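PDB 3TM8: HD-GYP domain-containing protein from Bdellovibrio bacteriovorus, which probably hydrolyses the signalling nucleotide cyclic-di-GMP, as an unconventional HD-GYP phosphodiesterase with two bound iron ions. Local coordinates for residues V24-K36 with I111-E125. Sequence-based numbering, arbitrary orientation.
Sequences VSIRVSTLRGDQK and IIQGSQQNNAEEVFE. With DMS (dimethyl sulfoxide), chain G.
Ser29 and Gly114 mark the tight, buried middle of this contact, their CA atoms 4.5 Å apart. The 3-10 turn following strand 23-27 presses on helix 105-125 where the helix has no side chain: glycine lets the backbones come this close, and Gly114 CA makes a CA-H...O contact with Ser29 O at 3.2 Å. Ser29 OG, held between its backbone N and carbonyl carbon (chi1 65°), donates to Gly114 O at 2.9 Å, on the opposite face of that carbonyl from the helical bond of Asn118 N. Thr30 CG2 lies against the Asn118 amide, 3.4 Å from its CG.

Arginines clamp both flanks. Arg32, bent at chi2, brings its guanidinium nearly coplanar with the Gln113 amide. NH1 bonds Gln113 OE1 at 2.8 Å; the NH2 bond to the same oxygen is longer and more bent. NH2 also donates to a dimethyl sulfoxide oxygen, probably a crystallisation additive.

The Arg27 end faces solvent more, yet is firmly bonded. Its extended chain slides past Glu121, and its guanidinium lies over Glu122 CA. NE and NH2 grip Glu125 side-on, meeting one oxygen each from above the carboxylate plane. NH2 completes a salt-bridge network with Glu122 OE1, and NH1 takes Asn118 OD1. Ser132 binds Glu122 OE2.

The contact joins the N-terminal region to a helix touching helix 167-185, which carries iron ligand His170. Its bonds are mostly directional and polar; Glu122 and Glu125, the latter shared with Lys74, probably offset much of the Arg27 charge.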
ATOM      1  N   VAL A  24      19.861 -14.806   1.923  1.00  8.16           N
ATOM      2  CA  VAL A  24      18.422 -14.817   2.153  1.00  9.20           C
ATOM      3  C   VAL A  24      17.838 -13.521   1.616  1.00  7.72           C
ATOM      4  O   VAL A  24      18.504 -12.482   1.611  1.00  6.77           O
ATOM      5  CB  VAL A  24      18.078 -15.012   3.649  1.00 13.36           C
ATOM      6  CG1 VAL A  24      18.643 -13.885   4.474  1.00 14.38           C
ATOM      7  CG2 VAL A  24      16.575 -15.137   3.853  1.00 17.84           C
ATOM      8  N   SER A  25      16.597 -13.588   1.145  1.00  8.13           N
ATOM      9  CA  SER A  25      15.969 -12.408   0.577  0.50  8.37           C
ATOM     10  C   SER A  25      15.362 -11.513   1.653  1.00  7.40           C
ATOM     11  O   SER A  25      14.913 -11.974   2.707  1.00  8.60           O
ATOM     12  CB  SER A  25      14.914 -12.794  -0.463  0.50 10.54           C
ATOM     13  OG  SER A  25      13.784 -13.370   0.154  0.50 11.71           O
ATOM     14  N   ILE A  26      15.390 -10.220   1.371  1.00  6.03           N
ATOM     15  CA  ILE A  26      14.712  -9.216   2.176  1.00  6.48           C
ATOM     16  C   ILE A  26      13.919  -8.319   1.227  1.00  6.45           C
ATOM     17  O   ILE A  26      14.264  -8.189   0.055  1.00  7.90           O
ATOM     18  CB  ILE A  26      15.701  -8.377   3.033  1.00  7.44           C
ATOM     19  CG1 ILE A  26      16.683  -7.599   2.151  1.00  9.08           C
ATOM     20  CG2 ILE A  26      16.423  -9.259   4.052  1.00  8.08           C
ATOM     21  CD1 ILE A  26      17.389  -6.474   2.900  1.00 10.59           C
ATOM     22  N   ARG A  27      12.856  -7.703   1.726  1.00  5.22           N
ATOM     23  CA  ARG A  27      12.089  -6.773   0.909  1.00  6.24           C
ATOM     24  C   ARG A  27      12.663  -5.377   1.065  1.00  4.76           C
ATOM     25  O   ARG A  27      12.942  -4.917   2.167  1.00  5.90           O
ATOM     26  CB  ARG A  27      10.605  -6.820   1.269  1.00  6.74           C
ATOM     27  CG  ARG A  27      10.030  -8.210   1.097  1.00  7.95           C
ATOM     28  CD  ARG A  27       8.502  -8.237   1.075  1.00  7.52           C
ATOM     29  NE  ARG A  27       8.061  -9.620   1.038  1.00  9.22           N
ATOM     30  CZ  ARG A  27       7.934 -10.385   2.115  1.00  8.96           C
ATOM     31  NH1 ARG A  27       8.146  -9.871   3.324  1.00  9.66           N
ATOM     32  NH2 ARG A  27       7.575 -11.658   1.985  1.00 10.81           N
ATOM     33  N   VAL A  28      12.847  -4.697  -0.056  1.00  5.97           N
ATOM     34  CA  VAL A  28      13.555  -3.428  -0.039  0.50  6.92           C
ATOM     35  C   VAL A  28      12.831  -2.347   0.761  1.00  5.58           C
ATOM     36  O   VAL A  28      13.464  -1.432   1.279  1.00  6.64           O
ATOM     37  CB  VAL A  28      13.881  -2.967  -1.476  0.50  7.87           C
ATOM     38  CG1 VAL A  28      14.449  -1.554  -1.488  0.50  9.96           C
ATOM     39  CG2 VAL A  28      14.858  -3.954  -2.116  0.50  8.35           C
ATOM     40  N   SER A  29      11.510  -2.460   0.890  1.00  5.24           N
ATOM     41  CA  SER A  29      10.774  -1.456   1.652  1.00  6.86           C
ATOM     42  C   SER A  29      11.088  -1.484   3.149  1.00  6.38           C
ATOM     43  O   SER A  29      10.645  -0.604   3.875  1.00  7.67           O
ATOM     44  CB  SER A  29       9.271  -1.584   1.429  1.00 10.00           C
ATOM     45  OG  SER A  29       8.804  -2.806   1.949  1.00 11.43           O
ATOM     46  N   THR A  30      11.838  -2.488   3.603  1.00  5.08           N
ATOM     47  CA  THR A  30      12.282  -2.548   4.993  1.00  5.73           C
ATOM     48  C   THR A  30      13.572  -1.768   5.254  1.00  6.40           C
ATOM     49  O   THR A  30      14.034  -1.723   6.390  1.00  7.36           O
ATOM     50  CB  THR A  30      12.469  -4.002   5.493  1.00  6.43           C
ATOM     51  OG1 THR A  30      13.534  -4.635   4.779  1.00  7.07           O
ATOM     52  CG2 THR A  30      11.183  -4.808   5.353  1.00  7.99           C
ATOM     53  N   LEU A  31      14.172  -1.192   4.211  1.00  6.43           N
ATOM     54  CA  LEU A  31      15.412  -0.426   4.359  1.00  6.64           C
ATOM     55  C   LEU A  31      15.073   1.057   4.345  1.00  6.40           C
ATOM     56  O   LEU A  31      14.924   1.663   3.282  1.00  7.14           O
ATOM     57  CB  LEU A  31      16.410  -0.784   3.250  1.00  7.54           C
ATOM     58  CG  LEU A  31      16.805  -2.264   3.250  1.00  8.29           C
ATOM     59  CD1 LEU A  31      17.625  -2.584   1.997  1.00  9.98           C
ATOM     60  CD2 LEU A  31      17.573  -2.650   4.520  1.00 10.77           C
ATOM     61  N   ARG A  32      14.893   1.625   5.535  1.00  6.63           N
ATOM     62  CA  ARG A  32      14.374   2.978   5.660  1.00  7.24           C
ATOM     63  C   ARG A  32      14.965   3.640   6.888  1.00  7.10           C
ATOM     64  O   ARG A  32      15.408   2.961   7.817  1.00  7.94           O
ATOM     65  CB  ARG A  32      12.841   2.966   5.812  1.00  6.53           C
ATOM     66  CG  ARG A  32      12.055   2.406   4.627  1.00  6.77           C
ATOM     67  CD  ARG A  32      12.048   3.354   3.417  1.00  6.79           C
ATOM     68  NE  ARG A  32      11.359   2.765   2.262  1.00  7.18           N
ATOM     69  CZ  ARG A  32      10.055   2.868   2.012  1.00  8.16           C
ATOM     70  NH1 ARG A  32       9.269   3.588   2.797  1.00  8.61           N
ATOM     71  NH2 ARG A  32       9.534   2.272   0.949  1.00  9.78           N
ATOM     72  N   GLY A  33      14.952   4.967   6.899  1.00  8.47           N
ATOM     73  CA  GLY A  33      15.329   5.710   8.082  1.00  9.80           C
ATOM     74  C   GLY A  33      16.821   5.800   8.313  1.00  9.86           C
ATOM     75  O   GLY A  33      17.633   5.338   7.501  1.00 10.38           O
ATOM     76  N   ASP A  34      17.173   6.394   9.448  1.00 10.75           N
ATOM     77  CA  ASP A  34      18.553   6.764   9.744  1.00 12.89           C
ATOM     78  C   ASP A  34      19.384   5.704  10.481  1.00 12.06           C
ATOM     79  O   ASP A  34      20.574   5.911  10.713  1.00 12.90           O
ATOM     80  CB  ASP A  34      18.601   8.106  10.495  1.00 15.90           C
ATOM     81  CG  ASP A  34      17.880   8.065  11.837  1.00 19.21           C
ATOM     82  OD1 ASP A  34      16.891   7.317  11.991  1.00 18.67           O
ATOM     83  OD2 ASP A  34      18.312   8.797  12.749  1.00 23.57           O
ATOM     84  N   GLN A  35      18.782   4.572  10.838  1.00 11.46           N
ATOM     85  CA  GLN A  35      19.551   3.523  11.505  1.00 10.79           C
ATOM     86  C   GLN A  35      20.609   2.962  10.557  1.00  9.72           C
ATOM     87  O   GLN A  35      20.313   2.640   9.414  1.00  9.90           O
ATOM     88  CB  GLN A  35      18.668   2.387  12.035  1.00 11.37           C
ATOM     89  CG  GLN A  35      19.486   1.346  12.793  1.00 12.20           C
ATOM     90  CD  GLN A  35      18.717   0.115  13.247  1.00 11.98           C
ATOM     91  OE1 GLN A  35      19.317  -0.821  13.782  1.00 12.65           O
ATOM     92  NE2 GLN A  35      17.397   0.097  13.033  1.00 10.94           N
ATOM     93  N   LYS A  36      21.843   2.844  11.032  1.00 10.34           N
ATOM     94  CA  LYS A  36      22.912   2.302  10.195  1.00 10.98           C
ATOM     95  C   LYS A  36      22.780   0.790  10.106  1.00 11.19           C
ATOM     96  O   LYS A  36      22.613   0.115  11.125  1.00 12.38           O
ATOM     97  CB  LYS A  36      24.290   2.674  10.753  1.00 14.46           C
ATOM     98  CG  LYS A  36      24.567   4.166  10.785  1.00 18.73           C
ATOM     99  CD  LYS A  36      26.013   4.430  11.171  1.00 23.10           C
ATOM    100  CE  LYS A  36      26.291   5.917  11.318  1.00 26.48           C
ATOM    101  NZ  LYS A  36      27.713   6.170  11.687  1.00 28.89           N
ATOM    102  N   ILE A 111       9.816   4.803   7.594  1.00  5.88           N
ATOM    103  CA  ILE A 111       9.898   3.466   8.151  1.00  5.26           C
ATOM    104  C   ILE A 111       8.538   2.777   8.152  1.00  5.29           C
ATOM    105  O   ILE A 111       8.407   1.636   7.725  1.00  5.60           O
ATOM    106  CB  ILE A 111      10.490   3.487   9.575  1.00  5.77           C
ATOM    107  CG1 ILE A 111      11.957   3.936   9.534  1.00  7.22           C
ATOM    108  CG2 ILE A 111      10.342   2.121  10.231  1.00  6.75           C
ATOM    109  CD1 ILE A 111      12.503   4.342  10.886  1.00  7.46           C
ATOM    110  N   ILE A 112       7.517   3.474   8.637  1.00  5.05           N
ATOM    111  CA  ILE A 112       6.213   2.842   8.795  1.00  5.13           C
ATOM    112  C   ILE A 112       5.554   2.529   7.438  1.00  4.74           C
ATOM    113  O   ILE A 112       4.997   1.445   7.254  1.00  5.62           O
ATOM    114  CB  ILE A 112       5.299   3.684   9.691  1.00  6.01           C
ATOM    115  CG1 ILE A 112       5.850   3.657  11.122  1.00  6.47           C
ATOM    116  CG2 ILE A 112       3.876   3.160   9.652  1.00  6.70           C
ATOM    117  CD1 ILE A 112       5.291   4.736  12.005  1.00  8.15           C
ATOM    118  N   GLN A 113       5.635   3.454   6.486  1.00  4.52           N
ATOM    119  CA  GLN A 113       5.115   3.191   5.143  1.00  5.05           C
ATOM    120  C   GLN A 113       5.745   1.924   4.569  1.00  4.91           C
ATOM    121  O   GLN A 113       5.059   1.069   4.000  1.00  4.67           O
ATOM    122  CB  GLN A 113       5.372   4.391   4.224  1.00  5.71           C
ATOM    123  CG  GLN A 113       4.702   4.334   2.843  1.00  6.73           C
ATOM    124  CD  GLN A 113       5.409   3.449   1.850  1.00  8.04           C
ATOM    125  OE1 GLN A 113       6.601   3.173   1.962  1.00  8.01           O
ATOM    126  NE2 GLN A 113       4.673   3.016   0.839  1.00 10.98           N
ATOM    127  N   GLY A 114       7.055   1.788   4.748  1.00  4.86           N
ATOM    128  CA  GLY A 114       7.751   0.645   4.178  1.00  4.85           C
ATOM    129  C   GLY A 114       7.429  -0.652   4.901  1.00  4.60           C
ATOM    130  O   GLY A 114       7.397  -1.736   4.304  1.00  5.01           O
ATOM    131  N   SER A 115       7.209  -0.552   6.206  1.00  5.14           N
ATOM    132  CA  SER A 115       6.819  -1.712   6.990  1.00  5.28           C
ATOM    133  C   SER A 115       5.421  -2.202   6.591  1.00  5.60           C
ATOM    134  O   SER A 115       5.207  -3.404   6.439  1.00  5.03           O
ATOM    135  CB  SER A 115       6.873  -1.382   8.487  1.00  6.30           C
ATOM    136  OG  SER A 115       6.531  -2.513   9.253  1.00  7.10           O
ATOM    137  N   GLN A 116       4.476  -1.273   6.423  1.00  5.17           N
ATOM    138  CA  GLN A 116       3.149  -1.645   5.942  1.00  4.42           C
ATOM    139  C   GLN A 116       3.244  -2.337   4.587  1.00  4.09           C
ATOM    140  O   GLN A 116       2.585  -3.349   4.344  1.00  5.08           O
ATOM    141  CB  GLN A 116       2.240  -0.418   5.825  1.00  4.79           C
ATOM    142  CG  GLN A 116       1.917   0.273   7.143  1.00  5.91           C
ATOM    143  CD  GLN A 116       1.056  -0.568   8.068  1.00  6.38           C
ATOM    144  OE1 GLN A 116       0.048  -1.147   7.654  1.00  6.89           O
ATOM    145  NE2 GLN A 116       1.460  -0.650   9.333  1.00  7.04           N
ATOM    146  N   GLN A 117       4.094  -1.805   3.708  1.00  4.20           N
ATOM    147  CA  GLN A 117       4.249  -2.395   2.390  1.00  5.02           C
ATOM    148  C   GLN A 117       4.801  -3.807   2.515  1.00  4.13           C
ATOM    149  O   GLN A 117       4.345  -4.729   1.841  1.00  6.17           O
ATOM    150  CB  GLN A 117       5.172  -1.530   1.544  1.00  7.25           C
ATOM    151  CG  GLN A 117       5.293  -1.971   0.109  1.00 10.30           C
ATOM    152  CD  GLN A 117       6.191  -1.062  -0.695  1.00 11.81           C
ATOM    153  OE1 GLN A 117       6.394   0.104  -0.349  1.00 13.64           O
ATOM    154  NE2 GLN A 117       6.763  -1.602  -1.758  1.00 15.38           N
ATOM    155  N   ASN A 118       5.785  -3.968   3.395  1.00  4.81           N
ATOM    156  CA  ASN A 118       6.381  -5.276   3.646  1.00  4.88           C
ATOM    157  C   ASN A 118       5.347  -6.280   4.131  1.00  5.33           C
ATOM    158  O   ASN A 118       5.322  -7.433   3.684  1.00  5.66           O
ATOM    159  CB  ASN A 118       7.516  -5.123   4.659  1.00  5.57           C
ATOM    160  CG  ASN A 118       8.232  -6.427   4.971  1.00  6.76           C
ATOM    161  OD1 ASN A 118       8.735  -7.119   4.082  1.00  6.79           O
ATOM    162  ND2 ASN A 118       8.343  -6.730   6.256  1.00  8.71           N
ATOM    163  N   ASN A 119       4.486  -5.840   5.047  1.00  4.81           N
ATOM    164  CA  ASN A 119       3.476  -6.724   5.613  1.00  5.39           C
ATOM    165  C   ASN A 119       2.495  -7.188   4.540  1.00  5.20           C
ATOM    166  O   ASN A 119       2.067  -8.341   4.527  1.00  5.60           O
ATOM    167  CB  ASN A 119       2.699  -6.027   6.731  1.00  6.31           C
ATOM    168  CG  ASN A 119       3.581  -5.597   7.889  1.00  5.88           C
ATOM    169  OD1 ASN A 119       4.694  -6.101   8.084  1.00  6.96           O
ATOM    170  ND2 ASN A 119       3.082  -4.655   8.675  1.00  6.07           N
ATOM    171  N   ALA A 120       2.140  -6.276   3.639  1.00  5.14           N
ATOM    172  CA  ALA A 120       1.226  -6.605   2.547  1.00  6.02           C
ATOM    173  C   ALA A 120       1.860  -7.607   1.592  1.00  5.08           C
ATOM    174  O   ALA A 120       1.226  -8.580   1.182  1.00  5.68           O
ATOM    175  CB  ALA A 120       0.840  -5.360   1.794  1.00  6.93           C
ATOM    176  N   GLU A 121       3.122  -7.372   1.240  0.50  5.36           N
ATOM    177  CA  GLU A 121       3.830  -8.268   0.338  0.50  6.56           C
ATOM    178  C   GLU A 121       3.915  -9.667   0.934  0.50  5.93           C
ATOM    179  O   GLU A 121       3.771 -10.661   0.230  0.50  6.63           O
ATOM    180  CB  GLU A 121       5.229  -7.728   0.043  0.50  8.50           C
ATOM    181  CG  GLU A 121       5.248  -6.422  -0.746  0.50 12.37           C
ATOM    182  CD  GLU A 121       6.658  -5.955  -1.070  0.50 20.22           C
ATOM    183  OE1 GLU A 121       7.209  -5.125  -0.309  0.50 22.21           O
ATOM    184  OE2 GLU A 121       7.212  -6.421  -2.085  0.50 23.98           O
ATOM    185  N   GLU A 122       4.157  -9.743   2.237  1.00  5.27           N
ATOM    186  CA  GLU A 122       4.252 -11.035   2.902  1.00  6.06           C
ATOM    187  C   GLU A 122       2.930 -11.808   2.769  1.00  5.79           C
ATOM    188  O   GLU A 122       2.926 -13.004   2.507  1.00  6.84           O
ATOM    189  CB  GLU A 122       4.670 -10.846   4.360  1.00  8.07           C
ATOM    190  CG  GLU A 122       4.468 -12.049   5.247  1.00 11.68           C
ATOM    191  CD  GLU A 122       5.418 -13.179   4.970  1.00 16.57           C
ATOM    192  OE1 GLU A 122       6.447 -12.962   4.294  1.00 17.25           O
ATOM    193  OE2 GLU A 122       5.130 -14.295   5.448  1.00 19.89           O
ATOM    194  N   VAL A 123       1.801 -11.118   2.922  1.00  5.38           N
ATOM    195  CA  VAL A 123       0.513 -11.765   2.712  1.00  5.45           C
ATOM    196  C   VAL A 123       0.315 -12.179   1.235  1.00  5.46           C
ATOM    197  O   VAL A 123      -0.117 -13.297   0.946  1.00  6.12           O
ATOM    198  CB  VAL A 123      -0.644 -10.857   3.199  1.00  5.82           C
ATOM    199  CG1 VAL A 123      -1.996 -11.458   2.829  1.00  7.39           C
ATOM    200  CG2 VAL A 123      -0.538 -10.622   4.722  1.00  6.80           C
ATOM    201  N   PHE A 124       0.655 -11.295   0.301  1.00  5.34           N
ATOM    202  CA  PHE A 124       0.508 -11.632  -1.119  1.00  5.33           C
ATOM    203  C   PHE A 124       1.320 -12.888  -1.476  1.00  6.12           C
ATOM    204  O   PHE A 124       0.890 -13.711  -2.286  1.00  7.12           O
ATOM    205  CB  PHE A 124       0.998 -10.489  -2.015  1.00  6.52           C
ATOM    206  CG  PHE A 124       0.132  -9.249  -2.002  1.00  7.00           C
ATOM    207  CD1 PHE A 124      -1.116  -9.222  -1.391  1.00  6.55           C
ATOM    208  CD2 PHE A 124       0.590  -8.098  -2.629  1.00 10.31           C
ATOM    209  CE1 PHE A 124      -1.887  -8.061  -1.420  1.00  8.91           C
ATOM    210  CE2 PHE A 124      -0.169  -6.945  -2.655  1.00 12.13           C
ATOM    211  CZ  PHE A 124      -1.405  -6.925  -2.043  1.00 11.08           C
ATOM    212  N   GLU A 125       2.503 -13.026  -0.882  1.00  5.68           N
ATOM    213  CA  GLU A 125       3.401 -14.130  -1.212  1.00  6.31           C
ATOM    214  C   GLU A 125       3.004 -15.408  -0.476  1.00  6.99           C
ATOM    215  O   GLU A 125       3.289 -16.513  -0.929  1.00  8.78           O
ATOM    216  CB  GLU A 125       4.857 -13.757  -0.897  1.00  7.60           C
ATOM    217  CG  GLU A 125       5.425 -12.677  -1.798  1.00  8.88           C
ATOM    218  CD  GLU A 125       6.746 -12.120  -1.286  1.00 12.55           C
ATOM    219  OE1 GLU A 125       7.506 -12.868  -0.636  1.00 14.27           O
ATOM    220  OE2 GLU A 125       7.024 -10.926  -1.524  1.00 14.79           O
TER
HETATM  221  S   DMS G 310      12.190   1.191  -1.910  1.00 19.22           S
HETATM  222  O   DMS G 310      10.848   0.543  -0.923  1.00 18.49           O
HETATM  223  C1  DMS G 310      11.567   1.227  -3.610  1.00 18.99           C
HETATM  224  C2  DMS G 310      12.421   2.966  -1.632  1.00 19.38           C
HETATM  225  O   HOH W   1      11.727  -8.331   4.347  1.00 18.38           O
HETATM  226  O   HOH W   2       8.986 -11.555   5.675  1.00 31.49           O
HETATM  227  O   HOH W   3      10.534   0.069   6.710  1.00  7.36           O
HETATM  228  O   HOH W   4       9.810  -4.213  -1.017  1.00 12.61           O